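Local coordinates for polyketide biosynthesis 3-hydroxy-3-methylglutaryl-ACP synthase PksG (PDB 4YXT), which catalyses the aldol condensation of acetyl groups carried on an acyl-carrier protein with a beta-ketothioester polyketide intermediate during synthesis of the antibiotic bacillaene, at residues G55-K60 with K401-L406; E75-C80 with K137-A142; V198-R203 with F324-G329; Y246-T251 with L304-T309; T381-L386 with I409-R414. The protein carries 1 engineered substitution. All coordinates share one frame; numbering follows the deposited sequence.

Contact 1. Residues G55-K60 with K401-L406; sequences GVNAAK and KPRLFL
Asn57 OD1 accepts the backbone N-H of Leu404 at 3.0 Å. The bond is nearly straight, 167° at the hydrogen, and enters in the carbonyl plane on a lone pair. With CG set beside the backbone N (chi1 -61°), the amide leaves the helix toward the strand, and OD1 also comes within 3.5 Å of Arg403 CA and 3.7 Å of Arg403 CB. It therefore rests on the start of the strand, while the charged end of Arg403 leads away from the helix. Next to this bond, the CD2 methyl of Leu404 settles against the branch of Val56, 4.0 Å from Val56 CG1 and 4.1 Å from Val56 CG2. Residues 55-60 of the helix and 403-406 of the strand run almost antiparallel (171°), their axes 7.6 Å apart at closest approach. The contact thus lays the middle strand of a small three-stranded antiparallel sheet, from the C-terminal part of this member of the HMG-CoA synthase family, against a helix of the N-terminal part. Trp418, on the adjoining strand 413-419, touches both Val56 and Leu404, and helix 91-99 adds Ile95 and Leu99 beside Val56 and Tyr98 beside Leu404. Toward the surface, Lys60 crosses Pro402 at about a right angle, its NZ 4.1 Å from Pro402 CG. That meeting is simple packing; the ammonium group forms a salt bridge with Asp64.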
# COMPACT_ATOMS: atom_id res chain seq x y z
N GLY A 55 -2.09 16.31 1.36
CA GLY A 55 -2.41 15.68 0.06
C GLY A 55 -3.50 16.43 -0.75
O GLY A 55 -3.38 16.59 -1.98
N VAL A 56 -4.57 16.83 -0.08
CA VAL A 56 -5.66 17.61 -0.74
C VAL A 56 -5.14 18.90 -1.26
O VAL A 56 -5.30 19.21 -2.45
CB VAL A 56 -6.84 17.81 0.19
CG1 VAL A 56 -7.88 18.81 -0.33
CG2 VAL A 56 -7.49 16.45 0.43
N ASN A 57 -4.37 19.57 -0.44
CA ASN A 57 -3.75 20.84 -0.91
C ASN A 57 -2.80 20.67 -2.08
O ASN A 57 -2.75 21.53 -2.94
CB ASN A 57 -3.09 21.56 0.26
CG ASN A 57 -4.10 21.92 1.31
OD1 ASN A 57 -5.24 22.20 0.99
ND2 ASN A 57 -3.71 21.90 2.54
N ALA A 58 -2.07 19.56 -2.16
CA ALA A 58 -1.27 19.33 -3.37
C ALA A 58 -2.13 19.03 -4.58
O ALA A 58 -1.82 19.47 -5.68
CB ALA A 58 -0.21 18.24 -3.15
N ALA A 59 -3.21 18.26 -4.44
CA ALA A 59 -3.93 17.78 -5.64
C ALA A 59 -4.99 18.75 -6.15
O ALA A 59 -5.37 18.78 -7.35
CB ALA A 59 -4.58 16.45 -5.35
N LYS A 60 -5.49 19.54 -5.23
CA LYS A 60 -6.59 20.47 -5.50
C LYS A 60 -6.33 21.31 -6.77
O LYS A 60 -7.20 21.36 -7.69
CB LYS A 60 -6.89 21.27 -4.23
CG LYS A 60 -7.86 22.47 -4.33
CD LYS A 60 -9.30 22.08 -4.07
CE LYS A 60 -10.11 23.26 -3.56
NZ LYS A 60 -9.80 24.53 -4.28
N LYS A 401 -5.73 30.69 -2.03
CA LYS A 401 -7.00 30.06 -2.47
C LYS A 401 -7.48 29.16 -1.32
O LYS A 401 -6.87 29.19 -0.23
CB LYS A 401 -6.83 29.27 -3.78
CG LYS A 401 -6.54 30.12 -5.01
CD LYS A 401 -7.54 31.25 -5.21
CE LYS A 401 -8.96 30.77 -5.40
NZ LYS A 401 -9.88 31.92 -5.62
N PRO A 402 -8.58 28.41 -1.52
CA PRO A 402 -9.02 27.58 -0.42
C PRO A 402 -7.99 26.51 -0.11
O PRO A 402 -7.47 25.91 -1.01
CB PRO A 402 -10.31 26.94 -0.95
CG PRO A 402 -10.77 27.85 -2.03
CD PRO A 402 -9.52 28.35 -2.65
N ARG A 403 -7.67 26.33 1.17
CA ARG A 403 -6.88 25.19 1.65
C ARG A 403 -7.68 24.43 2.73
O ARG A 403 -8.60 24.99 3.37
CB ARG A 403 -5.53 25.66 2.19
CG ARG A 403 -4.73 26.52 1.23
CD ARG A 403 -3.81 27.51 1.92
NE ARG A 403 -4.42 28.20 3.07
CZ ARG A 403 -5.41 29.11 3.02
NH1 ARG A 403 -5.97 29.48 1.87
NH2 ARG A 403 -5.84 29.65 4.15
N LEU A 404 -7.33 23.15 2.90
CA LEU A 404 -8.02 22.28 3.82
C LEU A 404 -7.29 22.26 5.11
O LEU A 404 -6.07 22.26 5.14
CB LEU A 404 -8.09 20.86 3.29
CG LEU A 404 -9.21 20.02 3.90
CD1 LEU A 404 -10.57 20.54 3.46
CD2 LEU A 404 -9.14 18.54 3.50
N PHE A 405 -8.04 22.20 6.19
CA PHE A 405 -7.43 22.09 7.51
C PHE A 405 -8.21 21.14 8.36
O PHE A 405 -9.39 20.98 8.14
CB PHE A 405 -7.31 23.46 8.17
CG PHE A 405 -6.28 24.32 7.55
CD1 PHE A 405 -4.93 23.98 7.67
CD2 PHE A 405 -6.62 25.42 6.79
CE1 PHE A 405 -3.95 24.73 7.05
CE2 PHE A 405 -5.64 26.18 6.18
CZ PHE A 405 -4.31 25.84 6.32
N LEU A 406 -7.52 20.51 9.31
CA LEU A 406 -8.15 19.61 10.24
C LEU A 406 -8.83 20.48 11.28
O LEU A 406 -8.18 21.28 11.95
CB LEU A 406 -7.09 18.74 10.93
CG LEU A 406 -7.51 17.72 11.99
CD1 LEU A 406 -8.61 16.76 11.56
CD2 LEU A 406 -6.31 16.91 12.47

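Contact 2. Residues E75-C80 with K137-A142; sequences ELLITC and KALVIA
In Leu77 the CG lies opposite the backbone N (chi1 169°), which swings CD1 across to the neighbouring strand, 4.1 Å from Leu139 CD2 and 4.2 Å from Ile141 CD1. The two leucines lie side by side and point the same way. On the other face of the sheet, Cys80 turns SG beside its own backbone N (chi1 -48°) and sets it 3.6 Å from Val140 CG1, while Leu76 CB meets Ala138 CB at 3.7 Å. Strands 74-80 and 137-145 are parallel neighbours in the mixed central sheet of the thiolase-like fold. Their backbones are joined by five hydrogen bonds, from Glu75 N to Lys137 O at one end to Cys80 N to Ile141 O, 2.8 Å long, at the other. Helix 116-130 packs on the face of Leu76, Ile78 and Cys80, helix 91-99 on that of Leu77 and Thr79. At the start of strand 74-80, Glu75 OE1 is hydrogen-bonded to Ser133 and forms a salt bridge with Arg234 of the second subunit. Beyond Cys80 the chain runs toward position 82, an engineered alanine at a site assigned by similarity to proton transfer. Leu77 and Thr79 give their backbone hydrogen bonds to strand 106-111 on the far side, so peptide groups buried between apolar faces find partners in the adjacent strands.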
# COMPACT_ATOMS: atom_id res chain seq x y z
N GLU A 75 -9.97 7.11 -11.91
CA GLU A 75 -10.48 5.87 -11.34
C GLU A 75 -9.56 5.06 -10.39
O GLU A 75 -9.92 3.99 -9.98
CB GLU A 75 -10.87 5.00 -12.47
CG GLU A 75 -12.17 5.44 -13.03
CD GLU A 75 -12.44 4.75 -14.31
OE1 GLU A 75 -12.07 3.56 -14.44
OE2 GLU A 75 -12.98 5.44 -15.17
N LEU A 76 -8.37 5.59 -10.10
CA LEU A 76 -7.43 5.02 -9.15
C LEU A 76 -6.91 6.14 -8.31
O LEU A 76 -6.36 7.08 -8.84
CB LEU A 76 -6.28 4.33 -9.91
CG LEU A 76 -5.14 3.67 -9.16
CD1 LEU A 76 -5.62 2.58 -8.23
CD2 LEU A 76 -4.18 3.05 -10.16
N LEU A 77 -7.13 6.10 -7.00
CA LEU A 77 -6.52 7.03 -6.12
C LEU A 77 -5.59 6.25 -5.17
O LEU A 77 -6.04 5.36 -4.47
CB LEU A 77 -7.60 7.81 -5.33
CG LEU A 77 -7.00 8.64 -4.17
CD1 LEU A 77 -6.01 9.69 -4.62
CD2 LEU A 77 -8.05 9.31 -3.34
N ILE A 78 -4.31 6.58 -5.15
CA ILE A 78 -3.34 5.84 -4.35
C ILE A 78 -2.62 6.86 -3.52
O ILE A 78 -2.03 7.78 -4.07
CB ILE A 78 -2.28 5.09 -5.20
CG1 ILE A 78 -2.93 3.99 -6.07
CG2 ILE A 78 -1.16 4.48 -4.34
CD1 ILE A 78 -1.94 3.31 -7.01
N THR A 79 -2.65 6.69 -2.20
CA THR A 79 -1.91 7.54 -1.32
C THR A 79 -0.69 6.79 -0.86
O THR A 79 -0.77 5.63 -0.45
CB THR A 79 -2.79 8.13 -0.19
OG1 THR A 79 -3.84 8.91 -0.76
CG2 THR A 79 -2.00 9.15 0.63
N CYS A 80 0.47 7.41 -1.01
CA CYS A 80 1.75 6.80 -0.64
C CYS A 80 2.22 7.53 0.59
O CYS A 80 2.40 8.78 0.57
CB CYS A 80 2.74 6.97 -1.74
SG CYS A 80 2.08 6.52 -3.39
N LYS A 137 -7.89 7.70 -15.70
CA LYS A 137 -6.69 8.32 -15.18
C LYS A 137 -6.48 7.78 -13.76
O LYS A 137 -7.37 7.12 -13.19
CB LYS A 137 -6.90 9.84 -15.21
CG LYS A 137 -6.83 10.45 -16.57
CD LYS A 137 -7.81 11.59 -16.78
CE LYS A 137 -7.23 12.79 -17.50
NZ LYS A 137 -6.64 12.49 -18.84
N ALA A 138 -5.32 8.04 -13.21
CA ALA A 138 -5.04 7.75 -11.82
C ALA A 138 -4.45 9.00 -11.21
O ALA A 138 -3.74 9.77 -11.87
CB ALA A 138 -4.02 6.61 -11.74
N LEU A 139 -4.71 9.16 -9.93
CA LEU A 139 -4.10 10.15 -9.11
C LEU A 139 -3.27 9.46 -8.01
O LEU A 139 -3.76 8.59 -7.31
CB LEU A 139 -5.21 10.96 -8.49
CG LEU A 139 -4.81 12.20 -7.70
CD1 LEU A 139 -3.95 13.20 -8.47
CD2 LEU A 139 -6.08 12.83 -7.29
N VAL A 140 -1.98 9.80 -7.94
CA VAL A 140 -1.09 9.28 -6.96
C VAL A 140 -0.68 10.49 -6.19
O VAL A 140 -0.30 11.51 -6.77
CB VAL A 140 0.17 8.61 -7.57
CG1 VAL A 140 1.08 8.07 -6.49
CG2 VAL A 140 -0.20 7.50 -8.51
N ILE A 141 -0.74 10.36 -4.88
CA ILE A 141 -0.42 11.41 -3.99
C ILE A 141 0.55 10.84 -2.94
O ILE A 141 0.21 9.96 -2.20
CB ILE A 141 -1.69 11.89 -3.28
CG1 ILE A 141 -2.69 12.45 -4.27
CG2 ILE A 141 -1.32 12.92 -2.22
CD1 ILE A 141 -3.88 13.13 -3.62
N ALA A 142 1.77 11.34 -2.91
CA ALA A 142 2.68 11.04 -1.85
C ALA A 142 2.64 12.18 -0.79
O ALA A 142 2.90 13.31 -1.13
CB ALA A 142 4.07 10.84 -2.42

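Contact 3. Residues V198-R203 with F324-G329; sequences VMDTCR and FSYGSG
Val198 N donates to Gly329 O at 2.9 Å where residues 198-201 and 326-329 meet nearly at right angles (102° between their end-to-end directions). Gly329 turns the chain with a positive phi, as glycine readily does. Its oxygen also receives Lys89 NZ of the second subunit. Asp200 places its CG between the backbone N and the carbonyl carbon (chi1 51°), which aims the carboxylate at the end of strand 319-327 and the loop after it. Its two oxygens serve different partners: OD1 takes a weak bond from Gly329 N at 3.0 Å, and OD2 accepts the hydroxyl of Tyr326. OD2 lies at the ring edge, in the ring plane, while the carboxylate as a whole is turned 77° from it; the modelled 2.4 Å between Asp200 OD2 and Tyr326 OH is very short and its exact length is doubtful. In the thiolase-like fold this places the contact at the catalytic end of the central sheet: the Tyr326 side chain lies about 4 Å from that of His250 (nearest atoms), a proton donor/acceptor by similarity. Tyr326 OH is hydrogen-bonded to Ser219 OG of helix 213-234 as well. Nearer Cys114, the probable acyl-thioester residue, Ser328 OG is hydrogen-bonded to Thr201 OG1 at 2.5 Å, and either hydroxyl could be the donor.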
# COMPACT_ATOMS: atom_id res chain seq x y z
N VAL A 198 16.97 -4.60 5.05
CA VAL A 198 18.04 -3.98 5.83
C VAL A 198 17.40 -3.07 6.86
O VAL A 198 16.37 -2.48 6.59
CB VAL A 198 18.95 -3.05 4.99
CG1 VAL A 198 20.04 -3.85 4.36
CG2 VAL A 198 18.18 -2.28 3.94
N MET A 199 18.00 -2.96 8.03
CA MET A 199 17.39 -2.17 9.09
C MET A 199 18.02 -0.81 9.17
O MET A 199 18.53 -0.44 10.20
CB MET A 199 17.58 -2.85 10.44
CG MET A 199 16.59 -3.96 10.75
SD MET A 199 14.82 -3.54 10.82
CE MET A 199 14.78 -2.41 12.21
N ASP A 200 17.95 -0.02 8.11
CA ASP A 200 18.66 1.26 8.12
C ASP A 200 17.86 2.36 8.79
O ASP A 200 18.40 3.14 9.58
CB ASP A 200 19.17 1.66 6.72
CG ASP A 200 18.10 1.60 5.63
OD1 ASP A 200 17.13 0.84 5.76
OD2 ASP A 200 18.23 2.33 4.64
N THR A 201 16.57 2.44 8.48
CA THR A 201 15.72 3.37 9.17
C THR A 201 14.28 2.83 9.13
O THR A 201 13.87 2.16 8.18
CB THR A 201 15.75 4.79 8.55
OG1 THR A 201 14.82 4.85 7.48
CG2 THR A 201 17.13 5.23 8.03
N CYS A 202 13.52 3.15 10.18
CA CYS A 202 12.17 2.66 10.37
C CYS A 202 11.38 3.56 11.30
O CYS A 202 11.95 4.48 11.96
CB CYS A 202 12.20 1.22 10.93
SG CYS A 202 13.07 1.02 12.50
N ARG A 203 10.08 3.28 11.34
CA ARG A 203 9.09 3.97 12.22
C ARG A 203 8.27 2.95 13.05
O ARG A 203 7.05 2.74 12.86
CB ARG A 203 8.17 4.85 11.41
CG ARG A 203 8.89 6.04 10.78
CD ARG A 203 7.86 7.00 10.17
NE ARG A 203 8.41 8.32 9.88
CZ ARG A 203 7.69 9.39 9.52
NH1 ARG A 203 6.37 9.29 9.36
NH2 ARG A 203 8.29 10.56 9.28
N PHE A 324 15.97 8.08 -9.80
CA PHE A 324 16.38 7.07 -8.85
C PHE A 324 15.58 7.22 -7.61
O PHE A 324 15.68 8.22 -6.98
CB PHE A 324 17.85 7.22 -8.47
CG PHE A 324 18.27 6.33 -7.35
CD1 PHE A 324 18.24 4.94 -7.51
CD2 PHE A 324 18.67 6.85 -6.15
CE1 PHE A 324 18.60 4.09 -6.48
CE2 PHE A 324 19.04 6.01 -5.11
CZ PHE A 324 19.00 4.63 -5.26
N SER A 325 14.87 6.18 -7.22
CA SER A 325 14.10 6.13 -5.97
C SER A 325 14.69 5.18 -4.94
O SER A 325 15.17 4.06 -5.27
CB SER A 325 12.67 5.67 -6.33
OG SER A 325 11.88 5.27 -5.23
N TYR A 326 14.64 5.59 -3.67
CA TYR A 326 15.12 4.77 -2.58
C TYR A 326 14.18 4.88 -1.43
O TYR A 326 13.79 5.96 -1.04
CB TYR A 326 16.49 5.22 -2.09
CG TYR A 326 16.97 4.36 -0.90
CD1 TYR A 326 16.89 4.80 0.40
CD2 TYR A 326 17.49 3.06 -1.12
CE1 TYR A 326 17.31 3.99 1.46
CE2 TYR A 326 17.90 2.26 -0.07
CZ TYR A 326 17.81 2.74 1.22
OH TYR A 326 18.17 1.90 2.23
N GLY A 327 13.90 3.78 -0.81
CA GLY A 327 13.31 3.83 0.50
C GLY A 327 14.03 2.86 1.39
O GLY A 327 14.44 1.79 0.96
N SER A 328 14.13 3.25 2.66
CA SER A 328 14.64 2.41 3.69
C SER A 328 13.93 1.13 3.81
O SER A 328 12.73 1.10 3.66
CB SER A 328 14.49 3.12 5.04
OG SER A 328 15.42 4.14 5.11
N GLY A 329 14.65 0.08 4.18
CA GLY A 329 13.96 -1.12 4.60
C GLY A 329 14.28 -2.44 3.95
O GLY A 329 14.31 -3.44 4.68

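Contact 4. Residues Y246-T251 with L304-T309; sequences YLAYHT and LALAST
Tyr246 and Thr309 open the apolar packing, sliding past each other in opposite directions. The Thr309 methyl CG2 lies 3.6 Å from Tyr246 CB and 3.7 Å from Tyr246 CG, and so touches the root of the side chain more than the far end of the ring. Ala248 CB points toward the helix, 4.2 Å from Leu306 CA and 4.3 Å from Leu306 CD1. Ala305 CB meets polar atoms instead, at 3.5 Å from Tyr249 O and 3.7 Å from Thr251 OG1. The two threonine hydroxyls bond within their own segments. Thr309 sets OG1 beside its own backbone N (chi1 -65°) and returns it to Ala305 O at 2.9 Å; hydroxyl and backbone N-H grip that oxygen from opposite faces of its plane. Thr251 OG1 likewise folds back to Tyr249 O, at 2.7 Å, so both buried hydroxyls spend their protons locally. His250, a proton donor/acceptor by similarity, turns away from the helix toward Cys114. Strand 246-249 is an outermost strand of the central sheet in this chain and lies at 154° to residues 304-309 of helix 301-312, which also packs on Ile321 and Cys323 of the adjoining strand 319-327 and on strand 5-12.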
# COMPACT_ATOMS: atom_id res chain seq x y z
N TYR A 246 18.88 15.12 -17.62
CA TYR A 246 18.83 15.49 -16.17
C TYR A 246 18.69 14.23 -15.36
O TYR A 246 18.32 13.17 -15.91
CB TYR A 246 17.66 16.38 -15.89
CG TYR A 246 17.69 17.71 -16.62
CD1 TYR A 246 18.44 18.78 -16.11
CD2 TYR A 246 17.01 17.90 -17.84
CE1 TYR A 246 18.49 20.00 -16.74
CE2 TYR A 246 17.05 19.12 -18.48
CZ TYR A 246 17.81 20.16 -17.92
OH TYR A 246 17.87 21.37 -18.50
N LEU A 247 18.93 14.35 -14.05
CA LEU A 247 18.85 13.22 -13.18
C LEU A 247 18.13 13.71 -11.98
O LEU A 247 18.36 14.84 -11.50
CB LEU A 247 20.25 12.67 -12.80
CG LEU A 247 20.98 11.90 -13.91
CD1 LEU A 247 22.46 11.72 -13.55
CD2 LEU A 247 20.38 10.52 -14.07
N ALA A 248 17.22 12.88 -11.48
CA ALA A 248 16.53 13.26 -10.28
C ALA A 248 16.72 12.16 -9.32
O ALA A 248 16.69 10.99 -9.71
CB ALA A 248 15.05 13.48 -10.55
N TYR A 249 16.91 12.48 -8.06
CA TYR A 249 17.13 11.42 -7.11
C TYR A 249 16.23 11.64 -5.88
O TYR A 249 15.82 12.79 -5.59
CB TYR A 249 18.55 11.43 -6.59
CG TYR A 249 19.65 11.33 -7.54
CD1 TYR A 249 20.40 10.14 -7.65
CD2 TYR A 249 20.01 12.42 -8.30
CE1 TYR A 249 21.49 10.06 -8.50
CE2 TYR A 249 21.09 12.36 -9.18
CZ TYR A 249 21.84 11.18 -9.26
OH TYR A 249 22.91 11.16 -10.13
N HIS A 250 16.01 10.55 -5.13
CA HIS A 250 15.47 10.65 -3.80
C HIS A 250 16.42 11.53 -2.99
O HIS A 250 17.62 11.20 -2.86
CB HIS A 250 15.38 9.32 -3.10
CG HIS A 250 14.96 9.46 -1.68
ND1 HIS A 250 13.78 10.06 -1.34
CD2 HIS A 250 15.56 9.10 -0.52
CE1 HIS A 250 13.69 10.13 -0.02
NE2 HIS A 250 14.75 9.54 0.50
N THR A 251 15.88 12.65 -2.49
CA THR A 251 16.67 13.72 -1.87
C THR A 251 16.31 13.88 -0.38
O THR A 251 15.41 14.66 -0.01
CB THR A 251 16.44 15.06 -2.63
OG1 THR A 251 16.60 14.85 -4.04
CG2 THR A 251 17.43 16.12 -2.20
N LEU A 304 9.38 15.53 -5.72
CA LEU A 304 9.71 16.90 -5.50
C LEU A 304 10.93 17.34 -6.27
O LEU A 304 10.98 18.49 -6.74
CB LEU A 304 9.91 17.16 -3.98
CG LEU A 304 10.08 18.60 -3.49
CD1 LEU A 304 8.82 19.38 -3.72
CD2 LEU A 304 10.48 18.66 -2.01
N ALA A 305 11.93 16.45 -6.37
CA ALA A 305 13.15 16.70 -7.14
C ALA A 305 12.81 16.64 -8.62
O ALA A 305 13.39 17.35 -9.48
CB ALA A 305 14.23 15.64 -6.81
N LEU A 306 11.88 15.80 -8.96
CA LEU A 306 11.48 15.72 -10.38
C LEU A 306 10.76 17.01 -10.85
O LEU A 306 11.08 17.60 -11.87
CB LEU A 306 10.55 14.56 -10.57
CG LEU A 306 10.13 14.25 -12.02
CD1 LEU A 306 11.39 13.88 -12.70
CD2 LEU A 306 9.13 13.12 -12.04
N ALA A 307 9.76 17.41 -10.10
CA ALA A 307 9.09 18.71 -10.28
C ALA A 307 10.08 19.87 -10.34
O ALA A 307 9.97 20.77 -11.19
CB ALA A 307 8.12 18.94 -9.13
N SER A 308 11.07 19.83 -9.44
CA SER A 308 12.09 20.87 -9.38
C SER A 308 12.85 20.90 -10.67
O SER A 308 13.06 21.99 -11.18
CB SER A 308 13.04 20.71 -8.19
OG SER A 308 13.89 21.88 -8.02
N THR A 309 13.20 19.72 -11.21
CA THR A 309 13.95 19.59 -12.47
C THR A 309 13.16 20.15 -13.67
O THR A 309 13.72 20.83 -14.59
CB THR A 309 14.29 18.12 -12.78
OG1 THR A 309 15.18 17.57 -11.79
CG2 THR A 309 14.90 17.96 -14.16

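Contact 5. Residues T381-L386 with I409-R414; sequences TRNVKL and ISEFHR
Val384 and Ile409 form an antiparallel, hydrogen-bonded pair at the edge of a three-stranded sheet, and just past Ile409 the chain reverses through a type I' turn, Ser410 to His413, that makes a beta hairpin of strands 403-410 and 413-419. This end is the tight one. Val384 N to Ile409 O and Ile409 N to Val384 O both measure 3.0 Å, and Val384 CG1 packs on Ile409 CG1 at 3.9 Å. Phe412 N adds a bond to Arg382 O at 3.0 Å, tying the turn to the loop ahead of strand 384-385. Toward solvent, the pairing of Asn383 with Glu411 is looser: Asn383 OD1 accepts Glu411 N at 3.1 Å from above its carbonyl plane, while ND2 gives Glu411 OE2 only a weak bond. Arg382 is exposed too, yet closely stacked on Phe412, which also packs on Pro204 of the second subunit. With CG opposite its backbone N (chi1 -168°), Arg382 lays its aliphatic part over the ring. Its guanidinium is tilted 37° from the ring plane, and Arg382 CG sits 3.6 Å from the Phe412 centroid, 14° off the ring normal, in a CH-pi contact.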
# COMPACT_ATOMS: atom_id res chain seq x y z
N THR A 381 -5.37 9.72 18.53
CA THR A 381 -6.36 10.65 19.11
C THR A 381 -7.82 10.36 18.74
O THR A 381 -8.16 10.26 17.56
CB THR A 381 -5.99 12.10 18.73
OG1 THR A 381 -4.66 12.40 19.17
CG2 THR A 381 -6.98 13.12 19.29
N ARG A 382 -8.68 10.24 19.76
CA ARG A 382 -10.08 9.91 19.59
C ARG A 382 -11.00 11.13 19.49
O ARG A 382 -11.89 11.18 18.61
CB ARG A 382 -10.54 9.08 20.77
CG ARG A 382 -11.90 8.42 20.58
CD ARG A 382 -12.59 8.19 21.92
NE ARG A 382 -13.07 6.82 22.07
CZ ARG A 382 -12.40 5.84 22.67
NH1 ARG A 382 -11.19 6.05 23.21
NH2 ARG A 382 -12.96 4.64 22.75
N ASN A 383 -10.79 12.09 20.39
CA ASN A 383 -11.47 13.41 20.31
C ASN A 383 -10.51 14.57 20.54
O ASN A 383 -9.71 14.53 21.46
CB ASN A 383 -12.64 13.51 21.32
CG ASN A 383 -13.73 12.48 21.06
OD1 ASN A 383 -14.60 12.66 20.21
ND2 ASN A 383 -13.67 11.39 21.78
N VAL A 384 -10.58 15.59 19.70
CA VAL A 384 -9.89 16.84 19.91
C VAL A 384 -10.60 17.90 19.09
O VAL A 384 -11.05 17.63 17.98
CB VAL A 384 -8.41 16.78 19.49
CG1 VAL A 384 -8.21 16.13 18.12
CG2 VAL A 384 -7.79 18.18 19.47
N LYS A 385 -10.71 19.12 19.61
CA LYS A 385 -11.06 20.24 18.73
C LYS A 385 -9.82 21.11 18.56
O LYS A 385 -9.12 21.37 19.52
CB LYS A 385 -12.29 21.02 19.23
N LEU A 386 -9.54 21.52 17.34
CA LEU A 386 -8.36 22.35 17.04
C LEU A 386 -8.67 23.85 16.97
O LEU A 386 -9.80 24.25 16.69
CB LEU A 386 -7.71 21.87 15.74
CG LEU A 386 -6.92 20.58 16.00
CD1 LEU A 386 -7.40 19.47 15.10
CD2 LEU A 386 -5.42 20.80 15.89
N ILE A 409 -11.43 16.00 15.54
CA ILE A 409 -11.63 14.54 15.46
C ILE A 409 -12.69 14.20 16.50
O ILE A 409 -12.55 14.59 17.66
CB ILE A 409 -10.31 13.78 15.72
CG1 ILE A 409 -9.20 14.34 14.85
CG2 ILE A 409 -10.45 12.28 15.49
CD1 ILE A 409 -7.84 13.72 15.08
N SER A 410 -13.77 13.54 16.09
CA SER A 410 -14.73 12.97 17.05
C SER A 410 -15.01 11.53 16.73
O SER A 410 -15.21 11.17 15.56
CB SER A 410 -16.04 13.74 17.08
OG SER A 410 -16.45 14.03 15.77
N GLU A 411 -15.02 10.72 17.78
CA GLU A 411 -15.10 9.27 17.68
C GLU A 411 -14.14 8.67 16.61
O GLU A 411 -14.50 7.78 15.86
CB GLU A 411 -16.54 8.89 17.48
CG GLU A 411 -17.44 9.59 18.47
CD GLU A 411 -16.91 9.52 19.89
OE1 GLU A 411 -17.19 8.52 20.58
OE2 GLU A 411 -16.21 10.48 20.31
N PHE A 412 -12.91 9.18 16.61
CA PHE A 412 -11.87 8.91 15.60
C PHE A 412 -12.19 9.42 14.20
O PHE A 412 -11.32 9.39 13.35
CB PHE A 412 -11.47 7.43 15.53
CG PHE A 412 -11.08 6.82 16.86
CD1 PHE A 412 -9.83 7.06 17.40
CD2 PHE A 412 -11.96 5.95 17.53
CE1 PHE A 412 -9.45 6.47 18.59
CE2 PHE A 412 -11.58 5.33 18.71
CZ PHE A 412 -10.32 5.59 19.23
N HIS A 413 -13.37 9.97 13.96
CA HIS A 413 -13.65 10.52 12.64
C HIS A 413 -13.06 11.93 12.48
O HIS A 413 -13.37 12.85 13.23
CB HIS A 413 -15.16 10.47 12.39
CG HIS A 413 -15.56 10.93 11.03
ND1 HIS A 413 -14.90 10.55 9.88
CD2 HIS A 413 -16.55 11.76 10.64
CE1 HIS A 413 -15.46 11.14 8.84
NE2 HIS A 413 -16.46 11.89 9.28
N ARG A 414 -12.18 12.11 11.49
CA ARG A 414 -11.58 13.40 11.21
C ARG A 414 -12.43 14.31 10.34
O ARG A 414 -12.86 13.93 9.25
CB ARG A 414 -10.23 13.25 10.52
CG ARG A 414 -9.31 12.37 11.28
CD ARG A 414 -7.90 12.49 10.83
NE ARG A 414 -7.04 11.83 11.78
CZ ARG A 414 -5.80 12.20 12.03
NH1 ARG A 414 -5.28 13.24 11.43
NH2 ARG A 414 -5.09 11.53 12.93

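Contacts 2, 3 and 4 all reach the nine-stranded central sheet: contact 2 lies toward one end, while strands 319-327 and 246-249 bring contacts 3 and 4 together at the other, where Phe324 and His250 meet. The centres of contacts 3 and 4 are 18 Å apart; contact 4 holds His250, and contact 3 lies beside it and Cys114, both assigned by similarity. Contacts 1 and 5 share strand 403-410, centres 19 Å apart, and alternate along the chain, 381-386 preceding 401-406 and 409-414 following it. Contact 1 spans the longest separation, with contacts 2, 3 and 4 between its segments, and joins the C-terminal sheet to helix 51-64, where Gly55 and Ala59 touch Ile141. Contacts 2, 3 and 5 meet the second subunit.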